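Local coordinates for putative membrane anchored protein (Corynebacterium diphtheriae, PDB 3LSO) that is of unknown function but is probably held at the membrane of the bacterium, its modelled part an elongated, all-beta chain, at residues Gln45-Met55 with Ala67-Asn78. Residues are numbered along the deposited sequence; the frame is centred on the assembly and turned at random.
Sequences QKSNFSAEFEM and ALIKIKDISVSN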
ATOM      1  N   GLN B  45       4.631  52.629  12.972  1.00 39.00           N
ATOM      2  CA  GLN B  45       3.906  52.584  11.694  1.00 39.95           C
ATOM      3  C   GLN B  45       3.219  51.269  11.341  1.00 40.17           C
ATOM      4  O   GLN B  45       3.863  50.227  11.266  1.00 39.99           O
ATOM      5  CB  GLN B  45       4.830  52.986  10.544  1.00 40.26           C
ATOM      6  CG  GLN B  45       4.080  53.591   9.349  1.00 41.51           C
ATOM      7  CD  GLN B  45       4.882  53.544   8.057  1.00 42.87           C
ATOM      8  OE1 GLN B  45       5.933  52.893   7.981  1.00 43.66           O
ATOM      9  NE2 GLN B  45       4.381  54.224   7.028  1.00 43.05           N
ATOM     10  N   LYS B  46       1.914  51.347  11.102  1.00 40.87           N
ATOM     11  CA  LYS B  46       1.134  50.211  10.625  1.00 41.87           C
ATOM     12  C   LYS B  46       1.452  49.940   9.167  1.00 42.36           C
ATOM     13  O   LYS B  46       1.614  50.870   8.382  1.00 42.23           O
ATOM     14  CB  LYS B  46      -0.371  50.459  10.791  1.00 42.04           C
ATOM     15  CG  LYS B  46      -0.950  49.995  12.128  1.00 42.85           C
ATOM     16  CD  LYS B  46      -2.476  49.971  12.131  1.00 43.92           C
ATOM     17  CE  LYS B  46      -3.061  51.374  12.217  1.00 45.23           C
ATOM     18  NZ  LYS B  46      -2.358  52.177  13.262  1.00 45.73           N
ATOM     19  N   SER B  47       1.522  48.656   8.817  1.00 43.37           N
ATOM     20  CA  SER B  47       1.914  48.217   7.476  1.00 44.19           C
ATOM     21  C   SER B  47       1.302  46.862   7.048  1.00 45.32           C
ATOM     22  O   SER B  47       0.296  46.410   7.622  1.00 45.58           O
ATOM     23  CB  SER B  47       3.434  48.164   7.394  1.00 43.79           C
ATOM     24  OG  SER B  47       3.847  47.933   6.071  1.00 43.30           O
ATOM     25  N   ASN B  48       1.913  46.232   6.035  1.00 46.42           N
ATOM     26  CA  ASN B  48       1.464  44.948   5.466  1.00 47.29           C
ATOM     27  C   ASN B  48       2.634  44.050   5.060  1.00 47.87           C
ATOM     28  O   ASN B  48       3.613  44.529   4.495  1.00 48.05           O
ATOM     29  CB  ASN B  48       0.546  45.180   4.255  1.00 47.37           C
ATOM     30  CG  ASN B  48      -0.925  45.243   4.641  1.00 47.83           C
ATOM     31  OD1 ASN B  48      -1.560  46.303   4.578  1.00 47.37           O
ATOM     32  ND2 ASN B  48      -1.472  44.102   5.056  1.00 48.14           N
ATOM     33  N   PHE B  49       2.508  42.749   5.329  1.00 48.61           N
ATOM     34  CA  PHE B  49       3.581  41.772   5.112  1.00 48.99           C
ATOM     35  C   PHE B  49       3.088  40.600   4.289  1.00 49.24           C
ATOM     36  O   PHE B  49       2.354  39.751   4.794  1.00 49.56           O
ATOM     37  CB  PHE B  49       4.082  41.258   6.454  1.00 48.93           C
ATOM     38  CG  PHE B  49       5.094  40.150   6.353  1.00 49.78           C
ATOM     39  CD1 PHE B  49       6.440  40.434   6.105  1.00 50.36           C
ATOM     40  CD2 PHE B  49       4.718  38.822   6.546  1.00 50.13           C
ATOM     41  CE1 PHE B  49       7.403  39.402   6.027  1.00 50.25           C
ATOM     42  CE2 PHE B  49       5.680  37.781   6.475  1.00 50.47           C
ATOM     43  CZ  PHE B  49       7.020  38.078   6.210  1.00 49.87           C
ATOM     44  N   SER B  50       3.519  40.541   3.032  1.00 49.50           N
ATOM     45  CA  SER B  50       3.039  39.521   2.094  1.00 49.37           C
ATOM     46  C   SER B  50       4.102  38.470   1.731  1.00 49.39           C
ATOM     47  O   SER B  50       5.202  38.811   1.292  1.00 49.35           O
ATOM     48  CB  SER B  50       2.470  40.186   0.835  1.00 49.22           C
ATOM     49  OG  SER B  50       3.409  41.064   0.246  1.00 48.67           O
ATOM     50  N   ALA B  51       3.760  37.194   1.918  1.00 49.34           N
ATOM     51  CA  ALA B  51       4.662  36.092   1.596  1.00 49.32           C
ATOM     52  C   ALA B  51       3.935  34.862   1.045  1.00 49.53           C
ATOM     53  O   ALA B  51       2.792  34.576   1.411  1.00 49.69           O
ATOM     54  CB  ALA B  51       5.485  35.719   2.805  1.00 49.23           C
ATOM     55  N   GLU B  52       4.618  34.143   0.157  1.00 49.71           N
ATOM     56  CA  GLU B  52       4.096  32.922  -0.447  1.00 49.65           C
ATOM     57  C   GLU B  52       5.007  31.741  -0.103  1.00 49.39           C
ATOM     58  O   GLU B  52       6.195  31.727  -0.438  1.00 49.43           O
ATOM     59  CB  GLU B  52       3.961  33.097  -1.963  1.00 49.76           C
ATOM     60  CG  GLU B  52       3.772  31.799  -2.729  1.00 50.78           C
ATOM     61  CD  GLU B  52       3.353  32.009  -4.175  1.00 52.12           C
ATOM     62  OE1 GLU B  52       3.587  33.110  -4.729  1.00 51.96           O
ATOM     63  OE2 GLU B  52       2.781  31.056  -4.758  1.00 53.28           O
ATOM     64  N   PHE B  53       4.436  30.762   0.585  1.00 49.06           N
ATOM     65  CA  PHE B  53       5.166  29.571   0.994  1.00 48.87           C
ATOM     66  C   PHE B  53       4.898  28.413   0.023  1.00 48.77           C
ATOM     67  O   PHE B  53       3.973  27.623   0.226  1.00 48.77           O
ATOM     68  CB  PHE B  53       4.747  29.181   2.413  1.00 48.82           C
ATOM     69  CG  PHE B  53       5.581  29.802   3.498  1.00 48.40           C
ATOM     70  CD1 PHE B  53       5.482  31.150   3.794  1.00 48.15           C
ATOM     71  CD2 PHE B  53       6.454  29.021   4.253  1.00 48.26           C
ATOM     72  CE1 PHE B  53       6.253  31.702   4.815  1.00 48.23           C
ATOM     73  CE2 PHE B  53       7.229  29.573   5.276  1.00 46.50           C
ATOM     74  CZ  PHE B  53       7.132  30.903   5.554  1.00 46.33           C
ATOM     75  N   GLU B  54       5.703  28.321  -1.030  1.00 48.51           N
ATOM     76  CA  GLU B  54       5.529  27.273  -2.029  1.00 48.31           C
ATOM     77  C   GLU B  54       6.115  25.956  -1.519  1.00 47.70           C
ATOM     78  O   GLU B  54       7.326  25.746  -1.521  1.00 47.56           O
ATOM     79  CB  GLU B  54       6.139  27.690  -3.371  1.00 48.66           C
ATOM     80  CG  GLU B  54       5.568  29.002  -3.938  1.00 50.28           C
ATOM     81  CD  GLU B  54       6.247  29.469  -5.233  1.00 52.26           C
ATOM     82  OE1 GLU B  54       7.169  28.782  -5.731  1.00 53.04           O
ATOM     83  OE2 GLU B  54       5.853  30.534  -5.762  1.00 52.68           O
HETATM   84  N   MSE B  55       5.229  25.078  -1.064  1.00 47.11           N
HETATM   85  CA  MSE B  55       5.612  23.806  -0.469  1.00 46.43           C
HETATM   86  C   MSE B  55       4.851  22.660  -1.103  1.00 45.90           C
HETATM   87  O   MSE B  55       3.752  22.869  -1.628  1.00 46.02           O
HETATM   88  CB  MSE B  55       5.311  23.820   1.020  1.00 46.47           C
HETATM   89  CG  MSE B  55       6.521  24.037   1.873  1.00 46.69           C
HETATM   90 SE   MSE B  55       5.986  24.205   3.721  0.75 47.54          SE
HETATM   91  CE  MSE B  55       5.187  25.956   3.564  1.00 47.41           C
ATOM     92  N   ALA B  67      11.132  24.274   1.286  1.00 31.81           N
ATOM     93  CA  ALA B  67      10.134  25.345   1.312  1.00 32.35           C
ATOM     94  C   ALA B  67      10.691  26.581   0.604  1.00 32.93           C
ATOM     95  O   ALA B  67      11.723  27.122   1.007  1.00 33.02           O
ATOM     96  CB  ALA B  67       9.748  25.670   2.732  1.00 31.72           C
ATOM     97  N   LEU B  68      10.028  26.999  -0.471  1.00 33.87           N
ATOM     98  CA  LEU B  68      10.408  28.225  -1.175  1.00 35.21           C
ATOM     99  C   LEU B  68       9.543  29.424  -0.714  1.00 35.89           C
ATOM    100  O   LEU B  68       8.321  29.452  -0.911  1.00 36.16           O
ATOM    101  CB  LEU B  68      10.379  28.035  -2.711  1.00 35.15           C
ATOM    102  CG  LEU B  68      10.816  29.207  -3.624  1.00 36.24           C
ATOM    103  CD1 LEU B  68      12.309  29.590  -3.468  1.00 36.46           C
ATOM    104  CD2 LEU B  68      10.475  28.971  -5.111  1.00 36.17           C
ATOM    105  N   ILE B  69      10.188  30.398  -0.082  1.00 36.49           N
ATOM    106  CA  ILE B  69       9.497  31.588   0.390  1.00 37.12           C
ATOM    107  C   ILE B  69       9.773  32.779  -0.523  1.00 37.73           C
ATOM    108  O   ILE B  69      10.906  33.253  -0.622  1.00 37.89           O
ATOM    109  CB  ILE B  69       9.904  31.944   1.829  1.00 37.17           C
ATOM    110  CG1 ILE B  69       9.624  30.766   2.778  1.00 37.30           C
ATOM    111  CG2 ILE B  69       9.180  33.206   2.275  1.00 36.66           C
ATOM    112  CD1 ILE B  69      10.433  30.783   4.070  1.00 36.03           C
ATOM    113  N   LYS B  70       8.728  33.244  -1.195  1.00 38.48           N
ATOM    114  CA  LYS B  70       8.796  34.468  -1.971  1.00 39.24           C
ATOM    115  C   LYS B  70       8.218  35.615  -1.129  1.00 39.84           C
ATOM    116  O   LYS B  70       7.028  35.649  -0.832  1.00 39.83           O
ATOM    117  CB  LYS B  70       8.056  34.308  -3.308  1.00 39.15           C
ATOM    118  CG  LYS B  70       8.683  33.277  -4.250  1.00 39.49           C
ATOM    119  CD  LYS B  70       8.084  33.332  -5.658  1.00 39.43           C
ATOM    120  CE  LYS B  70       8.725  32.292  -6.578  1.00 39.03           C
ATOM    121  NZ  LYS B  70       8.204  32.367  -7.967  1.00 37.57           N
ATOM    122  N   ILE B  71       9.077  36.536  -0.712  1.00 40.83           N
ATOM    123  CA  ILE B  71       8.628  37.693   0.058  1.00 41.69           C
ATOM    124  C   ILE B  71       8.537  38.942  -0.820  1.00 42.27           C
ATOM    125  O   ILE B  71       9.539  39.420  -1.373  1.00 42.17           O
ATOM    126  CB  ILE B  71       9.510  37.960   1.286  1.00 41.62           C
ATOM    127  CG1 ILE B  71       9.418  36.790   2.263  1.00 42.23           C
ATOM    128  CG2 ILE B  71       9.066  39.233   1.988  1.00 42.09           C
ATOM    129  CD1 ILE B  71      10.405  36.855   3.423  1.00 41.68           C
ATOM    130  N   LYS B  72       7.316  39.453  -0.930  1.00 43.09           N
ATOM    131  CA  LYS B  72       7.022  40.622  -1.737  1.00 43.93           C
ATOM    132  C   LYS B  72       7.589  41.879  -1.063  1.00 44.41           C
ATOM    133  O   LYS B  72       7.446  42.072   0.158  1.00 44.34           O
ATOM    134  CB  LYS B  72       5.508  40.729  -1.942  1.00 43.91           C
ATOM    135  CG  LYS B  72       5.059  41.559  -3.139  1.00 44.54           C
ATOM    136  CD  LYS B  72       4.913  40.733  -4.415  1.00 44.91           C
ATOM    137  CE  LYS B  72       4.237  41.574  -5.480  1.00 45.01           C
ATOM    138  NZ  LYS B  72       4.808  41.295  -6.809  1.00 45.24           N
ATOM    139  N   ASP B  73       8.255  42.713  -1.864  1.00 44.98           N
ATOM    140  CA  ASP B  73       8.830  43.969  -1.393  1.00 45.70           C
ATOM    141  C   ASP B  73       7.841  44.682  -0.494  1.00 46.06           C
ATOM    142  O   ASP B  73       6.632  44.632  -0.728  1.00 46.32           O
ATOM    143  CB  ASP B  73       9.138  44.906  -2.568  1.00 45.87           C
ATOM    144  CG  ASP B  73      10.016  44.269  -3.628  1.00 46.38           C
ATOM    145  OD1 ASP B  73       9.769  43.102  -4.006  1.00 46.19           O
ATOM    146  OD2 ASP B  73      10.944  44.963  -4.100  1.00 47.21           O
ATOM    147  N   ILE B  74       8.346  45.349   0.534  1.00 46.40           N
ATOM    148  CA  ILE B  74       7.497  46.247   1.308  1.00 46.71           C
ATOM    149  C   ILE B  74       8.044  47.674   1.303  1.00 46.48           C
ATOM    150  O   ILE B  74       9.165  47.925   1.759  1.00 46.43           O
ATOM    151  CB  ILE B  74       7.164  45.696   2.711  1.00 46.83           C
ATOM    152  CG1 ILE B  74       8.422  45.454   3.543  1.00 47.61           C
ATOM    153  CG2 ILE B  74       6.371  44.391   2.576  1.00 47.57           C
ATOM    154  CD1 ILE B  74       8.123  45.016   4.999  1.00 49.02           C
ATOM    155  N   SER B  75       7.250  48.583   0.735  1.00 46.32           N
ATOM    156  CA  SER B  75       7.649  49.971   0.500  1.00 45.99           C
ATOM    157  C   SER B  75       6.851  50.914   1.386  1.00 45.62           C
ATOM    158  O   SER B  75       5.617  50.922   1.345  1.00 45.46           O
ATOM    159  CB  SER B  75       7.446  50.340  -0.976  1.00 45.98           C
ATOM    160  OG  SER B  75       7.704  51.719  -1.198  1.00 46.59           O
ATOM    161  N   VAL B  76       7.562  51.707   2.187  1.00 45.38           N
ATOM    162  CA  VAL B  76       6.918  52.667   3.108  1.00 44.92           C
ATOM    163  C   VAL B  76       7.463  54.111   3.049  1.00 44.42           C
ATOM    164  O   VAL B  76       8.656  54.350   3.266  1.00 44.46           O
ATOM    165  CB  VAL B  76       6.899  52.145   4.579  1.00 44.97           C
ATOM    166  CG1 VAL B  76       5.964  50.937   4.694  1.00 44.94           C
ATOM    167  CG2 VAL B  76       8.310  51.811   5.078  1.00 44.31           C
ATOM    168  N   SER B  77       6.586  55.061   2.745  1.00 43.67           N
ATOM    169  CA  SER B  77       6.938  56.471   2.848  1.00 43.11           C
ATOM    170  C   SER B  77       6.681  56.948   4.269  1.00 42.70           C
ATOM    171  O   SER B  77       5.569  56.822   4.778  1.00 42.70           O
ATOM    172  CB  SER B  77       6.144  57.312   1.846  1.00 43.05           C
ATOM    173  OG  SER B  77       6.748  57.281   0.564  1.00 43.10           O
ATOM    174  N   ASN B  78       7.717  57.474   4.912  1.00 42.23           N
ATOM    175  CA  ASN B  78       7.592  58.022   6.257  1.00 42.02           C
ATOM    176  C   ASN B  78       8.476  59.257   6.432  1.00 41.69           C
ATOM    177  O   ASN B  78       9.654  59.228   6.107  1.00 41.43           O
ATOM    178  CB  ASN B  78       7.929  56.949   7.292  1.00 42.24           C
ATOM    179  CG  ASN B  78       7.444  57.291   8.687  1.00 42.98           C
ATOM    180  OD1 ASN B  78       6.370  57.810   8.880  1.00 45.00           O
ATOM    181  ND2 ASN B  78       8.236  56.962   9.667  1.00 46.65           N
TER
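Phe53 turns its ring over Ile69, its non-hydrogen-bonded antiparallel partner: CG1 of Ile69 sits 3.7 Å from the centroid of the Phe53 ring, a CH-pi contact over the face, and Ile69 CD1 carries on along the same face, past the CE2-CZ rim. CG1 reaches there because it stands anti to the carbonyl carbon of Ile69 (chi1 -57°). Ala51 lies against CG1 of Ile71 on the same side of the strands, while the Phe184 ring meets that of Phe53, their planes about 15° apart.

Glu52, Glu54, Leu68 and Lys70 occupy the other side. The extended chains of Glu54 and Lys70 cross at a slant, and a long salt bridge spans 3.7 Å from Glu54 OE2 to Lys70 NZ. The backbones of Glu52 and Lys70 bond in both directions, as do those of Glu54 and Leu68.

Lys72 N to Ser50 O, 3.1 Å, is the last such bond. Beyond it the strands part, to 8.0 Å between the CA atoms of Ser47 and Val76, and side chains fill in between: Ile74 CG2 rests 3.4 Å from the backbone O of Asn48, and the Gln45 and Val76 side chains pass in opposite directions. This is an antiparallel beta pairing that splays at one end, within the N-terminal domain, by family of the E-set clan.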